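Local coordinates for protein TRAP dicarboxylate transporter-DctP subunit (Rhodobacter sphaeroides, PDB 4PE3) that probably captures an organic acid, perhaps a dicarboxylate, in the periplasm and delivers it to a TRAP membrane transporter, at residues Asp90-Asp95 against Glu244-Lys249; Gln145-Ser150 against Lys262-Gln267; Glu155-Lys160 against Gly236-Pro241; Leu163-Asp168 against Asp302-Lys307; Glu199-Leu204 against Thr223-Ile228. All blocks are in the same frame, centred on the assembly; numbering follows the deposited sequence. Where two conformers were deposited one is given.

In the fold
The chain has the two-lobed build of a periplasmic solute-binding protein, here empty and open. Contacts 1 and 2 lie in one lobe with centres about 9 Å apart and share its five-stranded sheet: Val245 O of contact 1 is 2.8 Å from Ile147 N of contact 2. Contact 3, about 27 Å centre to centre from each, lies toward the other lobe, where the chain crosses between the two, and carries the zinc ligand Glu155. Contacts 4 and 5 flank it, their centres about 13 and 14 Å away, joined to it through Gly236 with Arg305 and Lys160 with Leu204. An acetate about 3 Å from the side chain of Glu244 in contact 1 may mark a pocket.

Contact 1 of 5, residues Asp90-Asp95 against Glu244-Lys249; sequences DGHITD and EVSMNK
His92 with Ser246, and Thr94 with Glu244, are hydrogen-bonded pairs of two antiparallel strands, 91-95 and 244-248, in the mixed sheet of one lobe. Packing is tightest where Gly91 faces Met247, a selenomethionine: their CA atoms are 3.7 Å apart, and any side chain on Gly91 would run into Ser246 O. The face with His92 and Glu244 is also closely knit. Glu244 CG stands between its own backbone N and carbonyl carbon (chi1 64°), which brings the carboxylate to the edge of the imidazole. His92 NE2 donates to Glu244 OE2 over 2.8 Å, in the plane of the ring but from above the carboxylate plane; Ser246 OG donates to the same oxygen from the opposite face. Thr80 OG1 bonds to His92 ND1, so the ring is gripped at both nitrogens. With an alanine in place of Glu244, His92 NE2 and Ser246 OG would probably lose their common acceptor in a buried setting. On the face of Gly91 and Met247 packing eases further along, Ile93 CG2 lying 4.1 Å from Val245 CG2, and at the margins Asp95 and Lys249 turn away, partly exposed. Thr94 CG2 sits over the centre of the His92 ring, 3.4 Å above its plane.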
# COMPACT_ATOMS: atom_id res chain seq x y z
N ASP A 90 16.95 15.17 1.38
CA ASP A 90 17.82 13.99 1.27
C ASP A 90 17.08 12.68 1.06
O ASP A 90 17.68 11.71 0.61
CB ASP A 90 18.70 13.88 2.51
CG ASP A 90 19.58 15.09 2.69
OD1 ASP A 90 20.33 15.45 1.76
OD2 ASP A 90 19.49 15.74 3.75
N GLY A 91 15.80 12.62 1.39
CA GLY A 91 15.02 11.42 1.15
C GLY A 91 13.55 11.70 1.26
O GLY A 91 13.12 12.84 1.48
N HIS A 92 12.76 10.65 1.08
CA HIS A 92 11.31 10.72 1.29
C HIS A 92 10.74 9.43 1.84
O HIS A 92 11.37 8.36 1.74
CB HIS A 92 10.56 11.17 0.02
CG HIS A 92 10.67 10.26 -1.16
ND1 HIS A 92 10.39 10.70 -2.43
CD2 HIS A 92 10.93 8.93 -1.28
CE1 HIS A 92 10.51 9.70 -3.29
NE2 HIS A 92 10.86 8.62 -2.61
N ILE A 93 9.57 9.56 2.44
CA ILE A 93 8.75 8.42 2.83
C ILE A 93 7.43 8.73 2.16
O ILE A 93 6.70 9.61 2.62
CB ILE A 93 8.60 8.30 4.36
CG1 ILE A 93 9.96 8.22 5.06
CG2 ILE A 93 7.75 7.07 4.67
CD1 ILE A 93 9.90 8.12 6.57
N THR A 94 7.12 8.05 1.06
CA THR A 94 6.03 8.50 0.22
C THR A 94 5.34 7.39 -0.56
O THR A 94 5.83 6.27 -0.64
CB THR A 94 6.51 9.61 -0.75
OG1 THR A 94 5.38 10.29 -1.29
CG2 THR A 94 7.35 9.01 -1.88
N ASP A 95 4.19 7.73 -1.12
CA ASP A 95 3.34 6.81 -1.84
C ASP A 95 3.89 6.69 -3.23
O ASP A 95 3.84 7.63 -4.03
CB ASP A 95 1.94 7.43 -1.90
CG ASP A 95 0.88 6.52 -2.45
OD1 ASP A 95 1.14 5.76 -3.40
OD2 ASP A 95 -0.26 6.59 -1.93
N GLU A 244 7.35 3.90 0.01
CA GLU A 244 8.79 3.71 -0.09
C GLU A 244 9.54 4.63 0.86
O GLU A 244 9.10 5.78 1.10
CB GLU A 244 9.29 3.99 -1.51
CG GLU A 244 9.11 5.43 -1.99
CD GLU A 244 9.62 5.64 -3.40
OE1 GLU A 244 8.83 5.51 -4.36
OE2 GLU A 244 10.84 5.94 -3.57
N VAL A 245 10.64 4.12 1.42
CA VAL A 245 11.62 4.93 2.14
C VAL A 245 12.86 4.89 1.26
O VAL A 245 13.44 3.82 1.04
CB VAL A 245 11.95 4.34 3.53
CG1 VAL A 245 12.98 5.15 4.25
CG2 VAL A 245 10.68 4.24 4.38
N SER A 246 13.21 6.05 0.72
CA SER A 246 14.28 6.17 -0.26
C SER A 246 15.07 7.45 -0.02
O SER A 246 14.54 8.40 0.56
CB SER A 246 13.69 6.22 -1.66
OG SER A 246 12.87 5.09 -1.90
N MSE A 247 16.31 7.51 -0.50
CA MSE A 247 17.14 8.68 -0.25
C MSE A 247 18.08 8.92 -1.41
O MSE A 247 18.20 8.10 -2.34
CB MSE A 247 17.91 8.54 1.06
CG MSE A 247 19.13 7.64 1.04
SE MSE A 247 20.17 7.82 2.68
CE MSE A 247 20.86 9.59 2.31
N ASN A 248 18.77 10.04 -1.34
CA ASN A 248 19.73 10.42 -2.35
C ASN A 248 20.76 9.33 -2.51
O ASN A 248 21.39 8.92 -1.56
CB ASN A 248 20.41 11.72 -1.92
CG ASN A 248 21.46 12.17 -2.92
OD1 ASN A 248 22.57 11.64 -2.99
ND2 ASN A 248 21.08 13.13 -3.73
N LYS A 249 20.95 8.84 -3.73
CA LYS A 249 21.80 7.68 -3.92
C LYS A 249 23.29 7.98 -3.75
O LYS A 249 24.02 7.19 -3.17
CB LYS A 249 21.57 7.08 -5.29
CG LYS A 249 22.39 5.80 -5.50
CD LYS A 249 21.96 5.07 -6.71
CE LYS A 249 22.90 3.95 -6.97
NZ LYS A 249 23.04 3.04 -5.81

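Contact 2 of 5, residues Gln145-Ser150 against Lys262-Gln267; sequences QFIGVS and KITEAQ
Ile147 and Gln267 cross at a slant, strand 145-150 against helix 262-267, whose axes approach to 7.9 Å at 23°. The isoleucine points at the helix and splits its branches: CG2 meets Gln267 CB at 4.0 Å and approaches the backbone at Thr264 CA, while CD1 reaches Ile263 CG2. Gln267 sets out with CG anti to its backbone N and then bends at chi2 (-76°), laying its amide along the backbone of Gly148. Its OE1 comes within 3.4 Å of Gly148 CA, where a side chain would collide with it. NE2 goes further and donates to Val149 O at 2.9 Å; the bond is nearly straight (164°) and in the plane of the glutamine amide, yet the donor stands above the carbonyl plane. Val149 O also accepts from Gln271 NE2, one turn along the helix. A leucine at Gln267 would leave Val149 O to Gln271 alone among these donors and is likely to weaken the tie of strand to helix. On the partly exposed flank a water joins Ile147 O (2.7 Å) to Thr264 OG1. Ile147 and Gly148 form a classic beta bulge facing Val245 of strand 243-248. Trp252 of helix 249-253 packs on Ile147, Ile263 and Thr264, and Phe52 of helix 44-59 touches Gln267.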
# COMPACT_ATOMS: atom_id res chain seq x y z
N GLN A 145 18.16 5.91 -4.00
CA GLN A 145 18.33 4.55 -3.54
C GLN A 145 17.09 4.18 -2.74
O GLN A 145 16.68 4.92 -1.85
CB GLN A 145 19.54 4.45 -2.64
CG GLN A 145 19.79 3.03 -2.19
CD GLN A 145 20.24 2.14 -3.33
OE1 GLN A 145 20.61 2.61 -4.42
NE2 GLN A 145 20.23 0.83 -3.08
N PHE A 146 16.47 3.05 -3.07
CA PHE A 146 15.33 2.49 -2.31
C PHE A 146 15.89 1.78 -1.08
O PHE A 146 16.70 0.88 -1.21
CB PHE A 146 14.53 1.52 -3.19
CG PHE A 146 13.43 0.80 -2.46
CD1 PHE A 146 12.28 1.46 -2.13
CD2 PHE A 146 13.55 -0.54 -2.13
CE1 PHE A 146 11.25 0.80 -1.47
CE2 PHE A 146 12.52 -1.21 -1.48
CZ PHE A 146 11.39 -0.53 -1.15
N ILE A 147 15.53 2.25 0.10
CA ILE A 147 15.99 1.64 1.35
C ILE A 147 15.08 0.48 1.78
O ILE A 147 15.56 -0.62 2.02
CB ILE A 147 16.08 2.67 2.48
CG1 ILE A 147 17.09 3.75 2.10
CG2 ILE A 147 16.51 2.01 3.80
CD1 ILE A 147 16.97 5.01 2.93
N GLY A 148 13.78 0.74 1.87
CA GLY A 148 12.85 -0.31 2.22
C GLY A 148 11.41 0.14 2.14
O GLY A 148 11.10 1.30 1.88
N VAL A 149 10.52 -0.82 2.37
CA VAL A 149 9.11 -0.64 2.13
C VAL A 149 8.33 -0.53 3.44
O VAL A 149 8.74 -1.06 4.48
CB VAL A 149 8.56 -1.81 1.24
CG1 VAL A 149 8.41 -3.09 2.05
CG2 VAL A 149 7.26 -1.42 0.61
N SER A 150 7.21 0.18 3.37
CA SER A 150 6.24 0.18 4.45
C SER A 150 4.87 0.27 3.83
O SER A 150 4.74 0.23 2.62
CB SER A 150 6.51 1.38 5.35
OG SER A 150 6.58 2.58 4.59
N LYS A 262 22.68 -0.25 9.38
CA LYS A 262 21.91 0.28 10.50
C LYS A 262 20.69 1.05 10.03
O LYS A 262 19.62 0.94 10.63
CB LYS A 262 22.79 1.17 11.38
CG LYS A 262 23.90 0.41 12.07
CD LYS A 262 24.50 1.21 13.20
CE LYS A 262 25.80 0.61 13.67
NZ LYS A 262 26.78 1.67 14.04
N ILE A 263 20.84 1.83 8.96
CA ILE A 263 19.69 2.55 8.39
C ILE A 263 18.66 1.57 7.82
O ILE A 263 17.45 1.74 8.02
CB ILE A 263 20.13 3.55 7.30
CG1 ILE A 263 20.99 4.65 7.93
CG2 ILE A 263 18.92 4.14 6.56
CD1 ILE A 263 21.71 5.51 6.92
N THR A 264 19.11 0.53 7.14
CA THR A 264 18.18 -0.48 6.64
C THR A 264 17.48 -1.15 7.83
O THR A 264 16.28 -1.41 7.79
CB THR A 264 18.94 -1.51 5.79
OG1 THR A 264 19.44 -0.86 4.61
CG2 THR A 264 18.04 -2.64 5.38
N GLU A 265 18.22 -1.38 8.90
CA GLU A 265 17.66 -2.00 10.09
C GLU A 265 16.60 -1.09 10.72
O GLU A 265 15.51 -1.55 11.08
CB GLU A 265 18.77 -2.30 11.10
CG GLU A 265 18.34 -3.11 12.30
CD GLU A 265 19.49 -3.42 13.26
OE1 GLU A 265 19.20 -3.93 14.36
OE2 GLU A 265 20.67 -3.16 12.91
N ALA A 266 16.92 0.20 10.84
CA ALA A 266 15.97 1.18 11.37
C ALA A 266 14.69 1.19 10.56
O ALA A 266 13.58 1.26 11.11
CB ALA A 266 16.60 2.58 11.40
N GLN A 267 14.83 1.13 9.25
CA GLN A 267 13.68 1.13 8.35
C GLN A 267 12.82 -0.09 8.59
O GLN A 267 11.59 0.01 8.60
CB GLN A 267 14.16 1.20 6.88
CG GLN A 267 13.04 1.57 5.90
CD GLN A 267 12.09 0.42 5.62
OE1 GLN A 267 12.48 -0.74 5.61
NE2 GLN A 267 10.82 0.75 5.44
O HOH W 1 18.17 -1.35 2.21

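Contact 3 of 5, residues Glu155-Lys160 against Gly236-Pro241; sequences EAFVSK and GFHSLP. With ZN (zinc ion), chain F.
Glu155 N donates to Ser239 O in an almost linear hydrogen bond of 2.9 Å (175°) that ties 155-160 to 236-241. A water widens the link, donating to Glu155 O and accepting from Ser239 N, and Gly236 brings its CA to 3.1 Å from Glu155 O as a CA-H...O contact. No side chain would fit on Gly236, because it would strike that oxygen. The two segments enclose an aromatic cluster beside a zinc site, where the chain passes between the sheets of the two lobes. Phe157 CG lies anti to its backbone N (chi1 -160°), which turns the ring toward Phe237. Phe237 presents its edge to the Phe157 face, CZ over the ring centre, with centroids 5.0 Å apart and planes at 57°; behind it Phe237 stacks on Trp300. His238 CE1 approaches Phe157 CD1 at 4.2 Å, while its NE2 bonds to Asp213 OD2. Glu155 grips the zinc ion with both carboxylate oxygens, Asp213 and Tyr214 O being further ligands, so His238 lies in the second shell through Asp213. Ser239 OG, bonded to Asn111 ND2, also lies 2.9 Å from a water whose oxygen is itself 2.1 Å from the zinc.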
# COMPACT_ATOMS: atom_id res chain seq x y z
N GLU A 155 -6.29 -2.58 3.05
CA GLU A 155 -7.65 -2.08 3.27
C GLU A 155 -8.60 -3.23 3.51
O GLU A 155 -8.36 -4.34 3.02
CB GLU A 155 -8.11 -1.26 2.06
CG GLU A 155 -7.27 0.02 1.80
CD GLU A 155 -7.97 1.00 0.90
OE1 GLU A 155 -9.03 0.68 0.37
OE2 GLU A 155 -7.45 2.12 0.68
N ALA A 156 -9.66 -2.98 4.27
CA ALA A 156 -10.77 -3.92 4.37
C ALA A 156 -11.87 -3.49 3.41
O ALA A 156 -11.95 -2.32 3.05
CB ALA A 156 -11.30 -3.94 5.78
N PHE A 157 -12.71 -4.42 2.98
CA PHE A 157 -13.78 -4.10 2.05
C PHE A 157 -15.04 -3.80 2.83
O PHE A 157 -15.34 -4.47 3.81
CB PHE A 157 -14.01 -5.32 1.13
CG PHE A 157 -14.73 -5.01 -0.17
CD1 PHE A 157 -14.24 -4.06 -1.03
CD2 PHE A 157 -15.85 -5.71 -0.54
CE1 PHE A 157 -14.87 -3.76 -2.23
CE2 PHE A 157 -16.50 -5.43 -1.74
CZ PHE A 157 -15.99 -4.46 -2.60
N VAL A 158 -15.82 -2.86 2.30
CA VAL A 158 -17.12 -2.49 2.84
C VAL A 158 -18.19 -3.10 1.93
O VAL A 158 -18.12 -2.92 0.71
CB VAL A 158 -17.28 -0.96 2.85
CG1 VAL A 158 -18.73 -0.57 3.22
CG2 VAL A 158 -16.27 -0.33 3.80
N SER A 159 -19.14 -3.84 2.49
CA SER A 159 -20.21 -4.41 1.68
C SER A 159 -21.49 -4.58 2.47
O SER A 159 -21.46 -5.05 3.60
CB SER A 159 -19.79 -5.76 1.06
OG SER A 159 -20.84 -6.24 0.23
N LYS A 160 -22.61 -4.22 1.85
CA LYS A 160 -23.94 -4.45 2.39
C LYS A 160 -24.45 -5.86 2.12
O LYS A 160 -25.35 -6.32 2.81
CB LYS A 160 -24.98 -3.52 1.76
CG LYS A 160 -24.84 -2.08 2.08
CD LYS A 160 -25.80 -1.20 1.25
CE LYS A 160 -27.26 -1.38 1.67
NZ LYS A 160 -28.07 -0.24 1.16
N GLY A 236 -8.97 -7.59 3.87
CA GLY A 236 -9.35 -7.25 2.52
C GLY A 236 -8.59 -8.03 1.46
O GLY A 236 -7.66 -8.78 1.76
N PHE A 237 -8.97 -7.80 0.21
CA PHE A 237 -8.46 -8.61 -0.89
C PHE A 237 -8.01 -7.78 -2.08
O PHE A 237 -7.74 -8.36 -3.14
CB PHE A 237 -9.52 -9.63 -1.36
CG PHE A 237 -10.83 -9.01 -1.73
CD1 PHE A 237 -11.01 -8.47 -2.98
CD2 PHE A 237 -11.87 -8.93 -0.81
CE1 PHE A 237 -12.19 -7.88 -3.33
CE2 PHE A 237 -13.05 -8.31 -1.14
CZ PHE A 237 -13.21 -7.77 -2.40
N HIS A 238 -7.89 -6.46 -1.96
CA HIS A 238 -7.63 -5.70 -3.16
C HIS A 238 -6.70 -4.50 -3.12
O HIS A 238 -6.14 -4.16 -4.16
CB HIS A 238 -8.94 -5.30 -3.84
CG HIS A 238 -9.47 -3.99 -3.38
ND1 HIS A 238 -10.16 -3.84 -2.20
CD2 HIS A 238 -9.38 -2.76 -3.93
CE1 HIS A 238 -10.46 -2.56 -2.04
NE2 HIS A 238 -10.01 -1.89 -3.08
N SER A 239 -6.49 -3.84 -1.97
CA SER A 239 -5.72 -2.61 -1.95
C SER A 239 -4.73 -2.58 -0.79
O SER A 239 -5.14 -2.62 0.38
CB SER A 239 -6.63 -1.40 -1.87
OG SER A 239 -5.80 -0.24 -1.87
N LEU A 240 -3.44 -2.52 -1.09
CA LEU A 240 -2.40 -2.52 -0.09
C LEU A 240 -1.29 -1.61 -0.61
O LEU A 240 -0.36 -2.07 -1.29
CB LEU A 240 -1.90 -3.95 0.15
CG LEU A 240 -1.15 -4.22 1.46
CD1 LEU A 240 -1.03 -5.74 1.73
CD2 LEU A 240 0.21 -3.58 1.43
N PRO A 241 -1.38 -0.30 -0.35
CA PRO A 241 -0.44 0.64 -0.96
C PRO A 241 1.00 0.51 -0.45
O PRO A 241 1.25 0.29 0.73
CB PRO A 241 -1.00 2.01 -0.60
CG PRO A 241 -2.44 1.76 -0.24
CD PRO A 241 -2.50 0.38 0.32
ZN ZN F . -9.11 2.51 -0.60
O HOH W 2 -8.22 -4.45 0.25
O HOH W 3 -7.81 1.82 -2.10
O HOH W 4 -8.87 4.49 -0.68

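Contact 4 of 5, residues Leu163-Asp168 against Asp302-Lys307; sequences LDTVED and DEERAK. With ZN (zinc ion), chain N.
Glu304 leaves helix 302-307 toward the turn at 163-168, its CB 4.1 Å from Asp164 O and CG nearer the same oxygen, at 3.5 Å. The chain bends at chi2 (-60°), laying CD against Thr165 CB, 3.6 Å away, the side chains side by side. OE1 then accepts from Val166 N at 3.1 Å, the donor above the carboxylate plane. OE2 binds a zinc ion, as does Glu303, and accepts from Lys307 NZ at 2.9 Å on its syn side. That ammonium also bridges to Glu167 OE1, again at 2.9 Å, on the syn lone pair. It stands between two carboxylates, Glu167 OE1 lying 3.8 Å from Glu304 OE1, and with the zinc probably offsets their repulsion. Val166 CG2 packs on Lys307 CB, the valine also touching Phe308. Asp168 OD2 binds a different zinc ion, at 2.3 Å. Thr165 OG1 accepts from Asp168 N, making this a loop with an ST motif, held to the start of helix 302-320 by the Val166 bond and a salt-bridge network beside a zinc site.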
# COMPACT_ATOMS: atom_id res chain seq x y z
N LEU A 163 -20.56 -11.38 0.68
CA LEU A 163 -19.57 -11.80 -0.30
C LEU A 163 -18.63 -12.81 0.33
O LEU A 163 -17.84 -12.48 1.22
CB LEU A 163 -18.76 -10.60 -0.76
CG LEU A 163 -19.55 -9.38 -1.25
CD1 LEU A 163 -18.57 -8.24 -1.44
CD2 LEU A 163 -20.34 -9.64 -2.54
N ASP A 164 -18.71 -14.05 -0.13
CA ASP A 164 -17.77 -15.09 0.27
C ASP A 164 -16.95 -15.61 -0.90
O ASP A 164 -15.95 -16.29 -0.67
CB ASP A 164 -18.50 -16.24 0.95
CG ASP A 164 -19.06 -15.82 2.29
OD1 ASP A 164 -18.27 -15.51 3.21
OD2 ASP A 164 -20.29 -15.73 2.42
N THR A 165 -17.36 -15.31 -2.13
CA THR A 165 -16.64 -15.78 -3.31
C THR A 165 -16.49 -14.64 -4.31
O THR A 165 -17.23 -13.64 -4.25
CB THR A 165 -17.37 -16.92 -4.01
OG1 THR A 165 -18.56 -16.39 -4.60
CG2 THR A 165 -17.69 -18.07 -3.04
N VAL A 166 -15.57 -14.79 -5.25
CA VAL A 166 -15.42 -13.81 -6.29
C VAL A 166 -16.70 -13.68 -7.11
O VAL A 166 -17.05 -12.60 -7.58
CB VAL A 166 -14.24 -14.14 -7.20
CG1 VAL A 166 -14.16 -13.16 -8.33
CG2 VAL A 166 -12.95 -14.15 -6.40
N GLU A 167 -17.40 -14.81 -7.29
CA GLU A 167 -18.64 -14.83 -8.02
C GLU A 167 -19.69 -13.90 -7.40
O GLU A 167 -20.54 -13.35 -8.11
CB GLU A 167 -19.19 -16.26 -8.07
CG GLU A 167 -18.45 -17.23 -9.04
CD GLU A 167 -17.12 -17.78 -8.50
OE1 GLU A 167 -16.78 -17.59 -7.32
OE2 GLU A 167 -16.41 -18.42 -9.29
N ASP A 168 -19.63 -13.73 -6.08
CA ASP A 168 -20.57 -12.84 -5.41
C ASP A 168 -20.42 -11.38 -5.84
O ASP A 168 -21.31 -10.58 -5.61
CB ASP A 168 -20.44 -12.98 -3.89
CG ASP A 168 -20.93 -14.32 -3.37
OD1 ASP A 168 -21.83 -14.97 -3.97
OD2 ASP A 168 -20.43 -14.76 -2.31
N ASP A 302 -8.38 -18.94 1.05
CA ASP A 302 -7.22 -18.86 0.18
C ASP A 302 -7.58 -19.09 -1.29
O ASP A 302 -7.02 -18.43 -2.18
CB ASP A 302 -6.16 -19.88 0.61
CG ASP A 302 -5.51 -19.53 1.92
OD1 ASP A 302 -5.74 -18.41 2.43
OD2 ASP A 302 -4.76 -20.37 2.44
N GLU A 303 -8.44 -20.07 -1.55
CA GLU A 303 -8.87 -20.37 -2.91
C GLU A 303 -9.60 -19.20 -3.57
O GLU A 303 -9.40 -18.91 -4.73
CB GLU A 303 -9.76 -21.63 -2.96
CG GLU A 303 -10.74 -21.83 -1.78
CD GLU A 303 -12.22 -21.68 -2.15
OE1 GLU A 303 -12.55 -21.53 -3.35
OE2 GLU A 303 -13.09 -21.72 -1.25
N GLU A 304 -10.46 -18.52 -2.81
CA GLU A 304 -11.18 -17.40 -3.39
C GLU A 304 -10.21 -16.23 -3.63
O GLU A 304 -10.31 -15.53 -4.63
CB GLU A 304 -12.37 -16.99 -2.50
CG GLU A 304 -13.47 -18.05 -2.47
CD GLU A 304 -14.02 -18.32 -3.82
OE1 GLU A 304 -14.06 -17.40 -4.68
OE2 GLU A 304 -14.43 -19.48 -4.03
N ARG A 305 -9.26 -16.04 -2.74
CA ARG A 305 -8.26 -15.01 -2.93
C ARG A 305 -7.40 -15.30 -4.16
O ARG A 305 -7.06 -14.40 -4.93
CB ARG A 305 -7.43 -14.87 -1.67
CG ARG A 305 -8.25 -14.30 -0.50
CD ARG A 305 -7.45 -14.25 0.76
NE ARG A 305 -8.28 -13.83 1.89
CZ ARG A 305 -8.53 -12.58 2.25
NH1 ARG A 305 -7.98 -11.59 1.59
NH2 ARG A 305 -9.30 -12.35 3.32
N ALA A 306 -7.04 -16.57 -4.35
CA ALA A 306 -6.28 -16.97 -5.55
C ALA A 306 -7.12 -16.73 -6.81
O ALA A 306 -6.59 -16.29 -7.83
CB ALA A 306 -5.85 -18.43 -5.47
N LYS A 307 -8.42 -16.99 -6.74
CA LYS A 307 -9.30 -16.69 -7.86
C LYS A 307 -9.31 -15.18 -8.15
O LYS A 307 -9.27 -14.76 -9.30
CB LYS A 307 -10.70 -17.24 -7.60
CG LYS A 307 -10.80 -18.74 -7.86
CD LYS A 307 -12.02 -19.38 -7.21
CE LYS A 307 -13.28 -18.68 -7.60
NZ LYS A 307 -14.47 -19.35 -6.96
ZN ZN N . -21.83 -16.56 -1.81
O HOH W 5 -22.45 -15.33 0.35

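Contact 5 of 5, residues Glu199-Leu204 against Thr223-Ile228; sequences EVYTSL and TGMNDI. With ZN (zinc ion), chain I; IMD (imidazole), chain B.
The Tyr201 ring carries Ile228 CD1 over one face, 3.6 Å from the centroid and 15° off the normal, a CH-pi contact. A chi1 of 64° tucks Ile228 CG1 over its own backbone and swings CD1 across the ring, while CG2 extends to the phenol, 3.4 Å from Tyr201 OH. Thr223 O and Gly224 O approach the ring obliquely, the former 3.7 Å from Tyr201 CD2. Met225, a selenomethionine in two conformers, is bent at chi2 in one of them and brings SE obliquely toward the ring, a Met-aromatic contact. In that conformer CE lies 3.6 Å from Val200 CG1, and SE 3.9 Å from Leu204 CD1. Leu204 CB meets Ile228 CD1 at 3.8 Å, the side chains crossing at about a right angle, so the isoleucine methyl is held between the tyrosine and the leucine. No hydrogen bond joins the segments; the contact is apolar. Gly224, with positive phi (88°), closes helix 217-223 in a Schellman motif and stands at the N-cap position of helix 225-228. Nearby, Asp227 OD2 binds a zinc ion. Helices 200-206 and 225-228 pack together over strand 157-159, where Leu204 and Met225 both touch Val158, and Lys160 NZ bonds to Leu204 O.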
# COMPACT_ATOMS: atom_id res chain seq x y z
N GLU A 199 -18.55 10.94 0.27
CA GLU A 199 -19.90 10.62 -0.19
C GLU A 199 -20.19 9.13 -0.12
O GLU A 199 -21.28 8.68 -0.46
CB GLU A 199 -20.10 11.15 -1.62
CG GLU A 199 -19.97 12.67 -1.71
CD GLU A 199 -20.18 13.22 -3.10
OE1 GLU A 199 -21.09 12.73 -3.78
OE2 GLU A 199 -19.43 14.14 -3.50
N VAL A 200 -19.24 8.34 0.35
CA VAL A 200 -19.44 6.90 0.37
C VAL A 200 -20.55 6.48 1.33
O VAL A 200 -21.41 5.68 0.98
CB VAL A 200 -18.14 6.18 0.72
CG1 VAL A 200 -18.37 4.70 0.98
CG2 VAL A 200 -17.14 6.38 -0.43
N TYR A 201 -20.55 7.03 2.55
CA TYR A 201 -21.51 6.63 3.57
C TYR A 201 -22.93 6.88 3.08
O TYR A 201 -23.79 5.98 3.13
CB TYR A 201 -21.23 7.40 4.87
CG TYR A 201 -22.12 7.03 6.03
CD1 TYR A 201 -23.38 7.59 6.17
CD2 TYR A 201 -21.69 6.16 7.00
CE1 TYR A 201 -24.19 7.25 7.22
CE2 TYR A 201 -22.50 5.82 8.06
CZ TYR A 201 -23.75 6.38 8.17
OH TYR A 201 -24.57 6.06 9.24
N THR A 202 -23.22 8.10 2.64
CA THR A 202 -24.57 8.41 2.22
C THR A 202 -24.97 7.62 0.99
O THR A 202 -26.12 7.19 0.86
CB THR A 202 -24.78 9.93 2.00
OG1 THR A 202 -23.85 10.43 1.03
CG2 THR A 202 -24.60 10.67 3.29
N SER A 203 -24.02 7.38 0.09
CA SER A 203 -24.30 6.62 -1.12
C SER A 203 -24.67 5.17 -0.81
O SER A 203 -25.52 4.59 -1.48
CB SER A 203 -23.12 6.68 -2.08
OG SER A 203 -22.95 8.01 -2.54
N LEU A 204 -24.02 4.59 0.19
CA LEU A 204 -24.43 3.26 0.67
C LEU A 204 -25.85 3.33 1.22
O LEU A 204 -26.71 2.52 0.86
CB LEU A 204 -23.51 2.78 1.79
CG LEU A 204 -22.18 2.24 1.34
CD1 LEU A 204 -21.19 2.17 2.49
CD2 LEU A 204 -22.32 0.83 0.69
N THR A 223 -16.02 4.92 11.02
CA THR A 223 -16.80 5.79 10.17
C THR A 223 -18.28 5.38 10.16
O THR A 223 -19.15 6.15 9.75
CB THR A 223 -16.14 5.85 8.76
OG1 THR A 223 -14.81 6.39 8.88
CG2 THR A 223 -16.93 6.72 7.83
N GLY A 224 -18.58 4.19 10.68
CA GLY A 224 -19.93 3.65 10.66
C GLY A 224 -20.27 2.84 9.41
O GLY A 224 -21.40 2.35 9.27
N MSE A 225 -19.32 2.71 8.49
CA MSE A 225 -19.52 1.94 7.26
C MSE A 225 -20.06 0.54 7.54
O MSE A 225 -21.03 0.09 6.90
CB MSE A 225 -18.19 1.78 6.51
CG MSE A 225 -17.57 3.04 5.99
SE MSE A 225 -18.81 4.05 4.88
CE MSE A 225 -17.64 5.52 4.45
N ASN A 226 -19.43 -0.17 8.46
CA ASN A 226 -19.75 -1.57 8.72
C ASN A 226 -21.08 -1.71 9.44
O ASN A 226 -21.69 -2.79 9.42
CB ASN A 226 -18.66 -2.23 9.53
CG ASN A 226 -17.33 -2.27 8.79
OD1 ASN A 226 -17.28 -2.32 7.56
ND2 ASN A 226 -16.26 -2.24 9.53
N ASP A 227 -21.56 -0.63 10.05
CA ASP A 227 -22.86 -0.64 10.68
C ASP A 227 -23.98 -0.57 9.64
O ASP A 227 -24.99 -1.27 9.75
CB ASP A 227 -23.03 0.51 11.66
CG ASP A 227 -22.19 0.36 12.90
OD1 ASP A 227 -21.22 -0.40 12.96
OD2 ASP A 227 -22.51 1.06 13.87
N ILE A 228 -23.81 0.27 8.62
CA ILE A 228 -24.81 0.43 7.57
C ILE A 228 -24.67 -0.64 6.46
O ILE A 228 -25.62 -0.88 5.71
CB ILE A 228 -24.81 1.85 6.98
CG1 ILE A 228 -23.50 2.18 6.28
CG2 ILE A 228 -25.10 2.88 8.08
CD1 ILE A 228 -23.55 3.49 5.51
ZN ZN I . -23.87 2.35 14.20
N1 IMD B . -19.79 13.07 -6.82
C2 IMD B . -18.68 13.82 -6.95
N3 IMD B . -17.83 13.16 -7.76
C4 IMD B . -18.40 12.00 -8.15
C5 IMD B . -19.65 11.94 -7.55